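Local coordinates for carbohydrate-binding protein (Flavonifractor plautii, PDB 6N1B) that probably removes the acetyl group from N-acetylgalactosamine of the A blood antigen, and is seen here holding the blood group B trisaccharide, at residues Met123-Asn126 and Ala131-Ala134; Leu152-Asp157 and Arg172-Pro177; Leu321-Asp326 and Phe332-Ser337. All blocks are in the same frame, centred on the assembly; numbering follows the deposited sequence. Where two conformers were deposited one is given.

Contact 1: Met123-Asn126 and Ala131-Ala134; sequences MVYN and AMMA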
loop_
_atom_site.group_PDB
_atom_site.type_symbol
_atom_site.label_atom_id
_atom_site.label_comp_id
_atom_site.label_asym_id
_atom_site.label_seq_id
_atom_site.Cartn_x
_atom_site.Cartn_y
_atom_site.Cartn_z
ATOM N N MET A 123 2.226 5.821 -2.608
ATOM C CA MET A 123 2.444 6.989 -3.480
ATOM C C MET A 123 1.483 8.099 -3.076
ATOM O O MET A 123 0.303 7.894 -2.776
ATOM C CB MET A 123 2.217 6.546 -4.915
ATOM C CG MET A 123 2.393 7.604 -6.000
ATOM S SD MET A 123 2.540 6.939 -7.638
ATOM C CE MET A 123 0.887 6.346 -7.887
ATOM N N VAL A 124 2.057 9.310 -3.139
ATOM C CA VAL A 124 1.353 10.559 -2.834
ATOM C C VAL A 124 1.397 11.524 -4.012
ATOM O O VAL A 124 2.438 11.654 -4.625
ATOM C CB VAL A 124 2.030 11.207 -1.615
ATOM C CG1 VAL A 124 1.254 12.428 -1.090
ATOM C CG2 VAL A 124 2.114 10.269 -0.517
ATOM N N TYR A 125 0.284 12.201 -4.253
ATOM C CA TYR A 125 0.283 13.366 -5.137
ATOM C C TYR A 125 0.683 14.612 -4.382
ATOM O O TYR A 125 0.120 14.916 -3.329
ATOM C CB TYR A 125 -1.103 13.569 -5.735
ATOM C CG TYR A 125 -1.189 14.787 -6.622
ATOM C CD1 TYR A 125 -0.452 14.850 -7.776
ATOM C CD2 TYR A 125 -1.943 15.859 -6.263
ATOM C CE1 TYR A 125 -0.477 15.920 -8.613
ATOM C CE2 TYR A 125 -2.032 16.997 -7.100
ATOM C CZ TYR A 125 -1.281 17.055 -8.252
ATOM O OH TYR A 125 -1.319 18.209 -9.031
ATOM N N ASN A 126 1.716 15.272 -4.874
ATOM C CA ASN A 126 2.230 16.521 -4.309
ATOM C C ASN A 126 1.650 17.682 -5.196
ATOM O O ASN A 126 2.078 17.871 -6.305
ATOM C CB ASN A 126 3.758 16.525 -4.350
ATOM C CG ASN A 126 4.333 17.722 -3.647
ATOM O OD1 ASN A 126 3.880 18.831 -3.870
ATOM N ND2 ASN A 126 5.444 17.518 -2.895
ATOM N N ALA A 131 3.276 16.680 -8.938
ATOM C CA ALA A 131 4.191 15.525 -9.127
ATOM C C ALA A 131 3.752 14.393 -8.213
ATOM O O ALA A 131 3.199 14.671 -7.133
ATOM C CB ALA A 131 5.633 15.881 -8.808
ATOM N N MET A 132 3.950 13.161 -8.628
ATOM C CA MET A 132 3.799 11.988 -7.771
ATOM C C MET A 132 5.111 11.635 -7.103
ATOM O O MET A 132 6.193 11.705 -7.669
ATOM C CB MET A 132 3.329 10.765 -8.617
ATOM C CG MET A 132 1.904 10.921 -9.230
ATOM S SD MET A 132 0.620 10.893 -8.008
ATOM C CE MET A 132 -0.757 11.149 -9.136
ATOM N N MET A 133 4.931 11.180 -5.823
ATOM C CA MET A 133 6.058 10.749 -4.980
ATOM C C MET A 133 5.797 9.264 -4.599
ATOM O O MET A 133 4.850 9.017 -3.891
ATOM C CB MET A 133 6.114 11.613 -3.728
ATOM C CG MET A 133 6.222 13.114 -3.981
ATOM S SD MET A 133 6.197 14.123 -2.484
ATOM C CE MET A 133 7.853 13.862 -1.852
ATOM N N ALA A 134 6.610 8.371 -5.198
ATOM C CA ALA A 134 6.403 6.964 -4.986
ATOM C C ALA A 134 7.516 6.432 -4.001
ATOM O O ALA A 134 8.721 6.494 -4.334
ATOM C CB ALA A 134 6.516 6.197 -6.313
#

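Contact 2: Leu152-Asp157 and Arg172-Pro177; sequences LRISYD and RVWSKP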
loop_
_atom_site.group_PDB
_atom_site.type_symbol
_atom_site.label_atom_id
_atom_site.label_comp_id
_atom_site.label_asym_id
_atom_site.label_seq_id
_atom_site.Cartn_x
_atom_site.Cartn_y
_atom_site.Cartn_z
ATOM N N LEU A 152 12.580 6.535 -2.546
ATOM C CA LEU A 152 11.634 7.469 -3.182
ATOM C C LEU A 152 12.047 7.746 -4.617
ATOM O O LEU A 152 13.255 8.032 -4.897
ATOM C CB LEU A 152 11.631 8.753 -2.397
ATOM C CG LEU A 152 10.942 9.980 -2.975
ATOM C CD1 LEU A 152 9.437 9.771 -3.183
ATOM C CD2 LEU A 152 11.186 11.195 -2.097
ATOM N N ARG A 153 11.061 7.637 -5.503
ATOM C CA ARG A 153 11.221 8.151 -6.897
ATOM C C ARG A 153 10.026 9.065 -7.145
ATOM O O ARG A 153 8.901 8.776 -6.764
ATOM C CB ARG A 153 11.194 6.994 -7.926
ATOM C CG ARG A 153 12.532 6.219 -7.986
ATOM C CD ARG A 153 12.437 5.000 -8.912
ATOM N NE ARG A 153 13.708 4.286 -8.989
ATOM C CZ ARG A 153 14.648 4.432 -9.926
ATOM N NH1 ARG A 153 14.488 5.260 -10.936
ATOM N NH2 ARG A 153 15.775 3.704 -9.846
ATOM N N ILE A 154 10.306 10.181 -7.867
ATOM C CA ILE A 154 9.296 11.211 -8.159
ATOM C C ILE A 154 9.078 11.271 -9.678
ATOM O O ILE A 154 10.021 10.995 -10.477
ATOM C CB ILE A 154 9.825 12.567 -7.635
ATOM C CG1 ILE A 154 9.898 12.551 -6.108
ATOM C CG2 ILE A 154 9.024 13.779 -8.139
ATOM C CD1 ILE A 154 10.727 13.637 -5.470
ATOM N N SER A 155 7.832 11.613 -10.074
ATOM C CA SER A 155 7.579 11.786 -11.494
ATOM C C SER A 155 6.728 13.035 -11.716
ATOM O O SER A 155 5.759 13.289 -10.964
ATOM C CB SER A 155 6.818 10.571 -12.053
ATOM O OG SER A 155 6.576 10.655 -13.467
ATOM N N TYR A 156 7.079 13.755 -12.800
ATOM C CA TYR A 156 6.296 14.821 -13.336
ATOM C C TYR A 156 5.314 14.419 -14.465
ATOM O O TYR A 156 4.265 15.098 -14.641
ATOM C CB TYR A 156 7.164 15.964 -13.804
ATOM C CG TYR A 156 8.052 16.593 -12.793
ATOM C CD1 TYR A 156 7.480 17.427 -11.792
ATOM C CD2 TYR A 156 9.400 16.454 -12.756
ATOM C CE1 TYR A 156 8.306 18.120 -10.899
ATOM C CE2 TYR A 156 10.252 17.145 -11.864
ATOM C CZ TYR A 156 9.678 18.001 -10.933
ATOM O OH TYR A 156 10.459 18.704 -10.055
ATOM N N ASP A 157 5.748 13.443 -15.250
ATOM C CA ASP A 157 5.066 13.102 -16.493
ATOM C C ASP A 157 4.383 11.764 -16.481
ATOM O O ASP A 157 3.688 11.421 -17.428
ATOM C CB ASP A 157 6.039 13.182 -17.727
ATOM C CG ASP A 157 7.135 12.148 -17.698
ATOM O OD1 ASP A 157 7.193 11.300 -16.794
ATOM O OD2 ASP A 157 7.990 12.230 -18.621
ATOM N N ARG A 172 19.620 18.229 -0.008
ATOM C CA ARG A 172 18.342 17.485 0.022
ATOM C C ARG A 172 17.159 18.372 -0.189
ATOM O O ARG A 172 16.026 17.946 0.039
ATOM C CB ARG A 172 18.170 16.577 1.249
ATOM C CG ARG A 172 19.300 15.571 1.413
ATOM C CD ARG A 172 19.221 14.746 2.704
ATOM N NE ARG A 172 17.990 13.962 2.802
ATOM C CZ ARG A 172 17.821 12.708 2.314
ATOM N NH1 ARG A 172 18.760 12.103 1.643
ATOM N NH2 ARG A 172 16.664 12.117 2.526
ATOM N N VAL A 173 17.374 19.506 -0.895
ATOM C CA VAL A 173 16.252 20.377 -1.247
ATOM C C VAL A 173 15.762 20.162 -2.654
ATOM O O VAL A 173 16.549 20.185 -3.637
ATOM C CB VAL A 173 16.669 21.853 -1.028
ATOM C CG1 VAL A 173 15.618 22.904 -1.582
ATOM C CG2 VAL A 173 16.987 22.105 0.461
ATOM N N TRP A 174 14.451 19.923 -2.746
ATOM C CA TRP A 174 13.754 19.850 -4.022
ATOM C C TRP A 174 13.232 21.220 -4.380
ATOM O O TRP A 174 12.276 21.701 -3.753
ATOM C CB TRP A 174 12.647 18.828 -3.876
ATOM C CG TRP A 174 11.801 18.553 -5.098
ATOM C CD1 TRP A 174 12.011 18.946 -6.388
ATOM C CD2 TRP A 174 10.539 17.832 -5.084
ATOM N NE1 TRP A 174 11.004 18.421 -7.183
ATOM C CE2 TRP A 174 10.088 17.764 -6.406
ATOM C CE3 TRP A 174 9.775 17.266 -4.082
ATOM C CZ2 TRP A 174 8.915 17.150 -6.771
ATOM C CZ3 TRP A 174 8.614 16.615 -4.458
ATOM C CH2 TRP A 174 8.173 16.563 -5.781
ATOM N N SER A 175 13.895 21.931 -5.258
ATOM C CA SER A 175 13.440 23.245 -5.645
ATOM C C SER A 175 12.312 23.165 -6.669
ATOM O O SER A 175 12.343 22.262 -7.536
ATOM C CB SER A 175 14.603 24.047 -6.239
ATOM O OG SER A 175 15.589 24.386 -5.249
ATOM N N LYS A 176 11.335 24.023 -6.516
ATOM C CA LYS A 176 10.229 23.986 -7.439
ATOM C C LYS A 176 10.761 24.330 -8.853
ATOM O O LYS A 176 11.482 25.321 -9.043
ATOM C CB LYS A 176 9.185 25.033 -7.003
ATOM C CG LYS A 176 8.388 24.756 -5.757
ATOM C CD LYS A 176 7.186 25.740 -5.729
ATOM C CE LYS A 176 6.591 25.726 -4.364
ATOM N NZ LYS A 176 7.428 26.388 -3.332
ATOM N N PRO A 177 10.299 23.568 -9.859
ATOM C CA PRO A 177 10.648 23.896 -11.222
ATOM C C PRO A 177 10.170 25.269 -11.629
ATOM O O PRO A 177 9.019 25.640 -11.231
ATOM C CB PRO A 177 9.955 22.829 -12.096
ATOM C CG PRO A 177 9.687 21.742 -11.170
ATOM C CD PRO A 177 9.538 22.324 -9.777
#

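Contact 3: Leu321-Asp326 and Phe332-Ser337; sequences LSPGPD and FQIYRS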
loop_
_atom_site.group_PDB
_atom_site.type_symbol
_atom_site.label_atom_id
_atom_site.label_comp_id
_atom_site.label_asym_id
_atom_site.label_seq_id
_atom_site.Cartn_x
_atom_site.Cartn_y
_atom_site.Cartn_z
ATOM N N LEU A 321 -12.736 -6.518 6.565
ATOM C CA LEU A 321 -12.681 -7.413 5.417
ATOM C C LEU A 321 -11.994 -8.671 5.928
ATOM O O LEU A 321 -10.954 -8.585 6.609
ATOM C CB LEU A 321 -11.949 -6.813 4.235
ATOM C CG LEU A 321 -12.224 -7.393 2.847
ATOM C CD1 LEU A 321 -13.665 -7.105 2.477
ATOM C CD2 LEU A 321 -11.269 -6.882 1.839
ATOM N N SER A 322 -12.492 -9.860 5.479
ATOM C CA SER A 322 -11.956 -11.108 5.889
ATOM C C SER A 322 -11.653 -12.000 4.672
ATOM O O SER A 322 -12.287 -11.774 3.621
ATOM C CB SER A 322 -12.972 -11.809 6.799
ATOM O OG SER A 322 -13.268 -11.075 7.977
ATOM N N PRO A 323 -10.851 -13.030 4.834
ATOM C CA PRO A 323 -10.639 -13.988 3.729
ATOM C C PRO A 323 -11.959 -14.563 3.250
ATOM O O PRO A 323 -12.913 -14.769 4.024
ATOM C CB PRO A 323 -9.712 -15.052 4.344
ATOM C CG PRO A 323 -9.063 -14.383 5.468
ATOM C CD PRO A 323 -9.979 -13.336 6.005
ATOM N N GLY A 324 -11.978 -14.843 1.944
ATOM C CA GLY A 324 -13.136 -15.508 1.340
ATOM C C GLY A 324 -13.227 -16.975 1.726
ATOM O O GLY A 324 -12.339 -17.566 2.382
ATOM N N PRO A 325 -14.254 -17.667 1.258
ATOM C CA PRO A 325 -14.448 -19.081 1.580
ATOM C C PRO A 325 -13.384 -19.921 0.880
ATOM O O PRO A 325 -12.793 -19.549 -0.112
ATOM C CB PRO A 325 -15.829 -19.385 1.009
ATOM C CG PRO A 325 -16.195 -18.284 0.195
ATOM C CD PRO A 325 -15.404 -17.100 0.500
ATOM N N ASP A 326 -13.189 -21.128 1.400
ATOM C CA ASP A 326 -12.188 -22.068 0.820
ATOM C C ASP A 326 -12.359 -22.154 -0.647
ATOM O O ASP A 326 -13.485 -22.431 -1.162
ATOM C CB ASP A 326 -12.281 -23.426 1.490
ATOM C CG ASP A 326 -11.907 -23.438 2.880
ATOM O OD1 ASP A 326 -10.946 -22.840 3.334
ATOM O OD2 ASP A 326 -12.513 -24.286 3.562
ATOM N N PHE A 332 -6.808 -17.221 1.826
ATOM C CA PHE A 332 -5.744 -17.372 2.842
ATOM C C PHE A 332 -5.695 -16.238 3.813
ATOM O O PHE A 332 -5.650 -16.427 5.055
ATOM C CB PHE A 332 -4.398 -17.660 2.243
ATOM C CG PHE A 332 -3.284 -17.857 3.279
ATOM C CD1 PHE A 332 -3.326 -18.914 4.145
ATOM C CD2 PHE A 332 -2.304 -16.922 3.416
ATOM C CE1 PHE A 332 -2.389 -19.033 5.144
ATOM C CE2 PHE A 332 -1.359 -17.065 4.464
ATOM C CZ PHE A 332 -1.391 -18.135 5.258
ATOM N N GLN A 333 -5.568 -15.031 3.285
ATOM C CA GLN A 333 -5.465 -13.825 4.115
ATOM C C GLN A 333 -5.837 -12.626 3.275
ATOM O O GLN A 333 -5.627 -12.689 2.033
ATOM C CB GLN A 333 -4.066 -13.673 4.705
ATOM C CG GLN A 333 -3.025 -13.142 3.787
ATOM C CD GLN A 333 -1.615 -13.348 4.268
ATOM O OE1 GLN A 333 -1.278 -12.934 5.518
ATOM N NE2 GLN A 333 -0.773 -13.859 3.490
ATOM N N ILE A 334 -6.311 -11.558 3.949
ATOM C CA ILE A 334 -6.341 -10.282 3.301
ATOM C C ILE A 334 -5.038 -9.587 3.538
ATOM O O ILE A 334 -4.531 -9.572 4.700
ATOM C CB ILE A 334 -7.525 -9.420 3.725
ATOM C CG1 ILE A 334 -8.859 -10.181 3.638
ATOM C CG2 ILE A 334 -7.556 -8.155 2.980
ATOM C CD1 ILE A 334 -9.190 -10.676 2.283
ATOM N N TYR A 335 -4.432 -9.084 2.476
ATOM C CA TYR A 335 -3.122 -8.444 2.531
ATOM C C TYR A 335 -3.301 -6.907 2.432
ATOM O O TYR A 335 -4.401 -6.395 2.520
ATOM C CB TYR A 335 -2.168 -9.044 1.441
ATOM C CG TYR A 335 -0.734 -9.162 1.891
ATOM C CD1 TYR A 335 -0.427 -10.247 2.776
ATOM C CD2 TYR A 335 0.288 -8.307 1.571
ATOM C CE1 TYR A 335 0.879 -10.377 3.282
ATOM C CE2 TYR A 335 1.561 -8.395 2.070
ATOM C CZ TYR A 335 1.837 -9.482 2.958
ATOM O OH TYR A 335 3.122 -9.566 3.526
ATOM N N ARG A 336 -2.180 -6.198 2.309
ATOM C CA ARG A 336 -2.247 -4.766 2.395
ATOM C C ARG A 336 -3.154 -4.148 1.396
ATOM O O ARG A 336 -3.158 -4.550 0.222
ATOM C CB ARG A 336 -0.809 -4.213 2.282
ATOM C CG ARG A 336 -0.696 -2.731 2.690
ATOM C CD ARG A 336 -0.939 -1.668 1.603
ATOM N NE ARG A 336 -0.442 -0.387 2.139
ATOM C CZ ARG A 336 -0.468 0.775 1.472
ATOM N NH1 ARG A 336 -1.021 0.864 0.280
ATOM N NH2 ARG A 336 -0.033 1.858 2.075
ATOM N N SER A 337 -3.951 -3.190 1.826
ATOM C CA SER A 337 -5.017 -2.623 1.013
ATOM C C SER A 337 -4.890 -1.116 0.977
ATOM O O SER A 337 -4.345 -0.493 1.918
ATOM C CB SER A 337 -6.330 -3.089 1.566
ATOM O OG SER A 337 -6.390 -4.548 1.526
#

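Contact 1: Met123-Asn126 and Ala131-Ala134
Val-124 and Met-133 form a two-way backbone pair in an antiparallel beta hairpin, the first two strands of a four-stranded sheet that is consistent with one blade of a beta-propeller. Val-124 N reaches Met-133 O at 2.9 Å, and Met-133 N returns to Val-124 O at 2.8 Å. Asn-126 and Ala-131 repeat this pattern beside the turn, whereas Met-123/Ala-134 and Tyr-125/Met-132 are non-hydrogen-bonded pairs. On the face of these last four residues, the thioether of Met-132 folds across Tyr-125 at about a right angle. Bent at chi2 (-69°), it lays SD against Tyr-125 CB (3.9 Å) and at the edge of the tyrosine ring, 5.4 Å from its centroid, a Met-aromatic contact. Met-123 SD lies 4.0 Å from Met-132 CB, and both methionines also touch Val-58, Trp-70 and Trp-161. Tyr-125 OH is hydrogen-bonded to Asp-130 OD1, and the tyrosine ring meets Trp-64 edge-to-face. Met-123 N bonds to Asp-56 OD2; Asp-56 and Asp-122, the residue preceding Met-123, are both calcium ligands, so this strand runs straight into the metal site. On the other face, Trp-174 covers Asn-126, Ala-131 and Met-133. There Asn-126 OD1 takes the backbone N-H of Tyr-129 in the turn, while Asn-126 ND2 makes a weak, nearly straight hydrogen bond to Met-133 SD, 3.5 Å away.

Contact 2: Leu152-Asp157 and Arg172-Pro177
Ile-154 and Trp-174 face each other across a wide backbone gap, their CA atoms 10.6 Å apart, and Tyr-156 and Pro-177 are separated by a similar 10.3 Å. The segment 152-157 is the end of a strand that gives way to loop at Tyr-156; the segment 172-177 is mostly loop with a weakly bonded strand at about 173-174. Their main chains never pair, and the space between them is bridged by side chains. The indole of Trp-174 is the centrepiece. With CG anti to its own backbone N (chi1 -178°), it extends back toward the sheet and meets Ile-154 coming from the opposite direction. Ile-154 CD1 sits over one face in a CH-pi contact, 3.8 Å from the centroid of the six-membered ring, and Ile-154 CG2 lies 3.6 Å from Trp-174 CZ2. The arrangement belongs to an excursion between the third and fourth strands of a propeller-like blade: 148-155 is the third strand, and the chain makes the small two-stranded sheet 167-168/173-174 before returning as strand 193-198. Trp-174 thus folds back over the blade, where it also packs on Pro-164. Tyr-156 slides past the indole in the reverse sense and receives its N-H. Trp-174 NE1 donates to Tyr-156 OH at 2.9 Å with an N-H...O angle of 168°, the oxygen lying in the indole plane, which satisfies the buried nitrogen and fixes the rotation of the ring. Pro-177 adds an apolar wall at the same hydroxyl, its CG 3.3 Å from Tyr-156 OH and 3.7 Å from Tyr-156 CZ. The backbone of the tryptophan is held separately, Trp-174 O accepting a hydrogen bond from Tyr-129 OH.

Contact 3: Leu321-Asp326 and Phe332-Ser337
Ile-334 points its side chain against the extended run Leu-321 to Pro-323, and its two branches divide the work. With CG1 anti to the carbonyl carbon (chi1 -50°), that branch lies against the Ser-322/Pro-323 peptide, CG1 3.5 Å from Ser-322 C. A second turn at chi2 carries the terminal methyl along the same peptide, CD1 being 3.5 Å from Ser-322 O, which accepts a hydrogen bond from Lys-31 NZ. The other branch meets Leu-321, whose side chain crosses that of Ile-334 at about a right angle, with Leu-321 CD2 4.1 Å from Ile-334 CG2. Pro-323 approaches Ile-334 obliquely through CD, while its CG reaches over the backbone to within 3.9 Å of Gln-333 CA. Where they touch, 321-323 and 332-334 run nearly antiparallel, yet they meet by apolar packing instead of beta pairing. Leu-321 bonds through its backbone to Leu-301, which also packs against both side chains. One residue on from Ile-334, Tyr-335 lines the glycan pocket and touches the alpha-galactose. Strand 333-342 pairs on one side with 351-361, where Gln-333 bonds to Leu-359; Ile-334 bonds to Ser-299, and the loop 321-326 lies next to strand 300-306.

Overall arrangement
Contacts 1 and 2 reach one four-stranded sheet and touch: strands 131-140 and 148-155 are neighbours, hydrogen-bonded through Ala-134 N to Arg-153 O and Met-132 O to Ser-155 N. Both are buried, their centres about 13 Å and 21 Å from the chain's centre. Contact 1 is ruled by backbone hydrogen bonds next to a calcium site; contact 2 is made of side chains around one indole. Trp-174 serves both contacts. Contact 3 lies across the chain's centre, its own centre about 28 Å from that of contact 1 and 36 Å from that of contact 2. Partly buried and apolar, it joins a loop to a strand leading into the glycan pocket.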